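PDB 2JG5: fructose 1-phosphate kinase from Staphylococcus aureus, which probably transfers a phosphate from ATP to fructose 1-phosphate, giving fructose 1,6-bisphosphate, and may act likewise on tagatose 6-phosphate. Local coordinates for residues 8-20 with 85-97. Numbering follows the deposited sequence.
Sequences NPSIDYVIFTNDF and EDTRINVKLKTGQ
Arg88 and Asn8 meet through flat groups: the guanidinium takes Asn8 O at its edge, in plane, with Asn8 ND2 over one face and Asn90 ND2 over the opposite one. The Asn8 amide lies 17° from parallel to the guanidinium; ND2 and Arg88 NE, both donors, cannot bond, and their 2.9 Å approach is doubtful. Arg88 NE and NH2 both donate to Asn8 O, each at 2.9 Å; NH2 lies in the carbonyl plane, NE above it. This suits arginine, whose extended chain still has NH1 to give to Ala103 O. A water joins Asn8 OD1, Pro9 O and Arg88 N.

At the far end, Lys94 CB lies over a face of the Phe16 ring, 4.3 Å from its centroid; lysine suits because its methylenes follow the ring while NZ stays near the rim. Phe20 CB points toward 85-97, and CG anti to N (chi1 -179°) extends the ring to Leu93, which offers methyl CD1 to its face, a CH-pi contact.

Between them, strands 10-16 and 88-94 pair in parallel. Beta-branched Ile11, Ile15, Ile89 and Val91 suit extended strands and share one face, Ile15 CD1 meeting Val91 CG1 at 3.7 Å. Ile15 CG1 sits over the Tyr13 ring, whose OH bonds Ile89 O of the second subunit.

That apolar face, against one bearing Ser10, Asp12, Asn90 and the lysines, implies a two-sided sheet, the pfkB lid, whose greasy side serves the dimer interface while Arg88 closes one end.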
loop_
_atom_site.group_PDB
_atom_site.type_symbol
_atom_site.label_atom_id
_atom_site.label_comp_id
_atom_site.label_asym_id
_atom_site.label_seq_id
_atom_site.Cartn_x
_atom_site.Cartn_y
_atom_site.Cartn_z
ATOM N N ASN A 8 11.998 -11.280 -3.379
ATOM C CA ASN A 8 11.056 -10.538 -2.574
ATOM C C ASN A 8 10.900 -9.082 -3.078
ATOM O O ASN A 8 11.158 -8.129 -2.343
ATOM C CB ASN A 8 11.510 -10.582 -1.097
ATOM C CG ASN A 8 10.461 -10.057 -0.133
ATOM O OD1 ASN A 8 9.302 -9.877 -0.499
ATOM N ND2 ASN A 8 10.867 -9.803 1.106
ATOM N N PRO A 9 10.471 -8.906 -4.340
ATOM C CA PRO A 9 10.325 -7.552 -4.877
ATOM C C PRO A 9 9.341 -6.690 -4.080
ATOM O O PRO A 9 8.534 -7.202 -3.291
ATOM C CB PRO A 9 9.772 -7.802 -6.283
ATOM C CG PRO A 9 9.165 -9.162 -6.215
ATOM C CD PRO A 9 10.071 -9.924 -5.331
ATOM N N SER A 10 9.386 -5.388 -4.300
ATOM C CA SER A 10 8.586 -4.505 -3.477
ATOM C C SER A 10 7.947 -3.381 -4.240
ATOM O O SER A 10 8.457 -2.930 -5.266
ATOM C CB SER A 10 9.452 -3.901 -2.373
ATOM O OG SER A 10 10.589 -3.290 -2.937
ATOM N N ILE A 11 6.812 -2.932 -3.731
ATOM C CA ILE A 11 6.414 -1.568 -3.983
ATOM C C ILE A 11 7.125 -0.744 -2.916
ATOM O O ILE A 11 7.051 -1.031 -1.711
ATOM C CB ILE A 11 4.889 -1.363 -3.951
ATOM C CG1 ILE A 11 4.225 -2.293 -4.959
ATOM C CG2 ILE A 11 4.526 0.106 -4.272
ATOM C CD1 ILE A 11 2.720 -2.286 -4.917
ATOM N N ASP A 12 7.865 0.250 -3.374
ATOM C CA ASP A 12 8.454 1.206 -2.476
ATOM C C ASP A 12 7.499 2.395 -2.381
ATOM O O ASP A 12 7.458 3.259 -3.245
ATOM C CB ASP A 12 9.852 1.582 -2.953
ATOM C CG ASP A 12 10.786 0.373 -3.024
ATOM O OD1 ASP A 12 10.461 -0.670 -2.421
ATOM O OD2 ASP A 12 11.853 0.463 -3.671
ATOM N N TYR A 13 6.698 2.384 -1.322
ATOM C CA TYR A 13 5.742 3.443 -1.058
ATOM C C TYR A 13 6.445 4.625 -0.372
ATOM O O TYR A 13 6.695 4.615 0.836
ATOM C CB TYR A 13 4.584 2.883 -0.229
ATOM C CG TYR A 13 3.431 3.830 0.010
ATOM C CD1 TYR A 13 3.158 4.876 -0.876
ATOM C CD2 TYR A 13 2.597 3.664 1.113
ATOM C CE1 TYR A 13 2.093 5.741 -0.653
ATOM C CE2 TYR A 13 1.525 4.528 1.349
ATOM C CZ TYR A 13 1.281 5.562 0.461
ATOM O OH TYR A 13 0.222 6.403 0.669
ATOM N N VAL A 14 6.780 5.633 -1.173
ATOM C CA VAL A 14 7.505 6.792 -0.681
ATOM C C VAL A 14 6.517 7.857 -0.202
ATOM O O VAL A 14 5.628 8.263 -0.946
ATOM C CB VAL A 14 8.471 7.362 -1.741
ATOM C CG1 VAL A 14 9.165 8.597 -1.209
ATOM C CG2 VAL A 14 9.511 6.315 -2.143
ATOM N N ILE A 15 6.676 8.281 1.051
ATOM C CA ILE A 15 5.755 9.213 1.681
ATOM C C ILE A 15 6.510 10.436 2.183
ATOM O O ILE A 15 7.420 10.327 3.016
ATOM C CB ILE A 15 4.973 8.560 2.856
ATOM C CG1 ILE A 15 4.284 7.263 2.405
ATOM C CG2 ILE A 15 3.955 9.547 3.427
ATOM C CD1 ILE A 15 3.723 6.428 3.542
ATOM N N PHE A 16 6.144 11.597 1.651
ATOM C CA PHE A 16 6.698 12.841 2.125
ATOM C C PHE A 16 5.757 13.383 3.165
ATOM O O PHE A 16 4.545 13.494 2.921
ATOM C CB PHE A 16 6.866 13.846 0.985
ATOM C CG PHE A 16 7.959 13.488 0.018
ATOM C CD1 PHE A 16 7.765 12.489 -0.938
ATOM C CD2 PHE A 16 9.177 14.149 0.056
ATOM C CE1 PHE A 16 8.777 12.153 -1.831
ATOM C CE2 PHE A 16 10.197 13.817 -0.836
ATOM C CZ PHE A 16 9.993 12.820 -1.785
ATOM N N THR A 17 6.324 13.716 4.327
ATOM C CA THR A 17 5.573 14.285 5.442
ATOM C C THR A 17 6.520 15.019 6.372
ATOM O O THR A 17 7.619 14.533 6.663
ATOM C CB THR A 17 4.740 13.198 6.199
ATOM O OG1 THR A 17 3.750 13.827 7.020
ATOM C CG2 THR A 17 5.625 12.266 7.034
ATOM N N ASN A 18 6.091 16.196 6.820
ATOM C CA ASN A 18 6.892 17.068 7.681
ATOM C C ASN A 18 6.656 16.825 9.175
ATOM O O ASN A 18 5.540 16.505 9.578
ATOM C CB ASN A 18 6.587 18.531 7.342
ATOM C CG ASN A 18 7.540 19.484 8.004
ATOM O OD1 ASN A 18 7.189 20.161 8.977
ATOM N ND2 ASN A 18 8.766 19.536 7.498
ATOM N N ASP A 19 7.706 17.022 9.982
ATOM C CA ASP A 19 7.658 16.862 11.451
ATOM C C ASP A 19 7.002 15.509 11.828
ATOM O O ASP A 19 5.965 15.480 12.500
ATOM C CB ASP A 19 6.908 18.036 12.138
ATOM C CG ASP A 19 7.793 19.283 12.400
ATOM O OD1 ASP A 19 8.905 19.166 12.974
ATOM O OD2 ASP A 19 7.347 20.409 12.068
ATOM N N PHE A 20 7.593 14.399 11.386
ATOM C CA PHE A 20 7.024 13.072 11.669
ATOM C C PHE A 20 6.698 12.863 13.147
ATOM O O PHE A 20 7.592 12.820 13.988
ATOM C CB PHE A 20 7.943 11.947 11.189
ATOM C CG PHE A 20 7.390 10.563 11.448
ATOM C CD1 PHE A 20 6.255 10.117 10.778
ATOM C CD2 PHE A 20 8.002 9.716 12.375
ATOM C CE1 PHE A 20 5.736 8.847 11.021
ATOM C CE2 PHE A 20 7.495 8.440 12.623
ATOM C CZ PHE A 20 6.361 8.002 11.944
ATOM N N GLU A 85 0.100 -14.894 -2.145
ATOM C CA GLU A 85 -0.016 -13.721 -1.275
ATOM C C GLU A 85 0.567 -12.461 -1.932
ATOM O O GLU A 85 1.328 -12.543 -2.905
ATOM C CB GLU A 85 0.665 -13.979 0.075
ATOM C CG GLU A 85 0.021 -15.089 0.891
ATOM C CD GLU A 85 0.556 -15.170 2.298
ATOM O OE1 GLU A 85 1.417 -14.346 2.677
ATOM O OE2 GLU A 85 0.114 -16.074 3.029
ATOM N N ASP A 86 0.220 -11.303 -1.370
ATOM C CA ASP A 86 0.614 -10.015 -1.933
ATOM C C ASP A 86 2.107 -9.726 -1.897
ATOM O O ASP A 86 2.770 -9.910 -0.869
ATOM C CB ASP A 86 -0.142 -8.882 -1.245
ATOM C CG ASP A 86 -1.603 -8.839 -1.637
ATOM O OD1 ASP A 86 -2.016 -9.587 -2.548
ATOM O OD2 ASP A 86 -2.344 -8.055 -1.030
ATOM N N THR A 87 2.617 -9.262 -3.034
ATOM C CA THR A 87 3.953 -8.682 -3.122
ATOM C C THR A 87 4.025 -7.598 -2.051
ATOM O O THR A 87 3.039 -6.885 -1.821
ATOM C CB THR A 87 4.211 -8.108 -4.529
ATOM O OG1 THR A 87 4.367 -9.190 -5.459
ATOM C CG2 THR A 87 5.463 -7.256 -4.558
ATOM N N ARG A 88 5.161 -7.492 -1.370
ATOM C CA ARG A 88 5.247 -6.571 -0.222
ATOM C C ARG A 88 5.220 -5.102 -0.606
ATOM O O ARG A 88 5.584 -4.732 -1.734
ATOM C CB ARG A 88 6.460 -6.866 0.663
ATOM C CG ARG A 88 7.793 -6.794 -0.044
ATOM C CD ARG A 88 8.925 -6.942 0.936
ATOM N NE ARG A 88 10.186 -7.088 0.234
ATOM C CZ ARG A 88 11.386 -6.841 0.745
ATOM N NH1 ARG A 88 11.515 -6.397 1.989
ATOM N NH2 ARG A 88 12.461 -7.030 -0.003
ATOM N N ILE A 89 4.773 -4.293 0.356
ATOM C CA ILE A 89 4.840 -2.844 0.283
ATOM C C ILE A 89 5.769 -2.329 1.380
ATOM O O ILE A 89 5.465 -2.406 2.569
ATOM C CB ILE A 89 3.444 -2.146 0.408
ATOM C CG1 ILE A 89 2.471 -2.649 -0.685
ATOM C CG2 ILE A 89 3.631 -0.651 0.279
ATOM C CD1 ILE A 89 0.994 -2.157 -0.532
ATOM N N ASN A 90 6.910 -1.814 0.951
ATOM C CA ASN A 90 7.882 -1.233 1.836
ATOM C C ASN A 90 7.611 0.255 1.947
ATOM O O ASN A 90 7.239 0.885 0.961
ATOM C CB ASN A 90 9.273 -1.462 1.264
ATOM C CG ASN A 90 9.667 -2.917 1.263
ATOM O OD1 ASN A 90 8.964 -3.763 1.816
ATOM N ND2 ASN A 90 10.805 -3.223 0.640
ATOM N N VAL A 91 7.768 0.809 3.144
ATOM C CA VAL A 91 7.482 2.230 3.364
ATOM C C VAL A 91 8.762 3.044 3.578
ATOM O O VAL A 91 9.618 2.659 4.357
ATOM C CB VAL A 91 6.475 2.449 4.521
ATOM C CG1 VAL A 91 6.201 3.932 4.730
ATOM C CG2 VAL A 91 5.170 1.724 4.233
ATOM N N LYS A 92 8.880 4.161 2.863
ATOM C CA LYS A 92 10.006 5.078 3.008
ATOM C C LYS A 92 9.465 6.434 3.441
ATOM O O LYS A 92 8.791 7.108 2.658
ATOM C CB LYS A 92 10.765 5.227 1.674
ATOM C CG LYS A 92 10.915 3.934 0.839
ATOM C CD LYS A 92 11.811 2.908 1.524
ATOM C CE LYS A 92 11.606 1.490 0.966
ATOM N NZ LYS A 92 12.614 0.504 1.497
ATOM N N LEU A 93 9.741 6.824 4.685
ATOM C CA LEU A 93 9.261 8.104 5.225
ATOM C C LEU A 93 10.291 9.211 5.062
ATOM O O LEU A 93 11.342 9.225 5.724
ATOM C CB LEU A 93 8.855 7.982 6.697
ATOM C CG LEU A 93 7.771 6.978 7.084
ATOM C CD1 LEU A 93 7.552 7.014 8.582
ATOM C CD2 LEU A 93 6.465 7.243 6.337
ATOM N N LYS A 94 9.979 10.146 4.177
ATOM C CA LYS A 94 10.886 11.245 3.914
ATOM C C LYS A 94 10.420 12.519 4.617
ATOM O O LYS A 94 9.538 13.226 4.124
ATOM C CB LYS A 94 11.072 11.446 2.406
ATOM C CG LYS A 94 11.586 10.196 1.665
ATOM C CD LYS A 94 11.864 10.469 0.191
ATOM C CE LYS A 94 13.092 11.353 -0.011
ATOM N NZ LYS A 94 13.080 12.040 -1.346
ATOM N N THR A 95 10.999 12.768 5.793
ATOM C CA THR A 95 10.867 14.038 6.509
ATOM C C THR A 95 12.181 14.783 6.323
ATOM O O THR A 95 12.662 14.920 5.200
ATOM C CB THR A 95 10.605 13.833 8.022
ATOM O OG1 THR A 95 9.523 12.916 8.206
ATOM C CG2 THR A 95 10.267 15.171 8.715
ATOM N N GLY A 96 12.752 15.267 7.422
ATOM C CA GLY A 96 14.150 15.679 7.452
ATOM C C GLY A 96 15.000 14.426 7.587
ATOM O O GLY A 96 16.132 14.372 7.115
ATOM N N GLN A 97 14.441 13.415 8.240
ATOM C CA GLN A 97 15.096 12.121 8.365
ATOM C C GLN A 97 14.549 11.132 7.326
ATOM O O GLN A 97 13.447 11.315 6.800
ATOM C CB GLN A 97 14.927 11.571 9.789
ATOM C CG GLN A 97 15.819 12.249 10.847
ATOM C CD GLN A 97 15.130 13.388 11.574
ATOM O OE1 GLN A 97 14.002 13.247 12.051
ATOM N NE2 GLN A 97 15.817 14.523 11.681
HETATM O O HOH W 1 7.521 -9.301 -2.180
#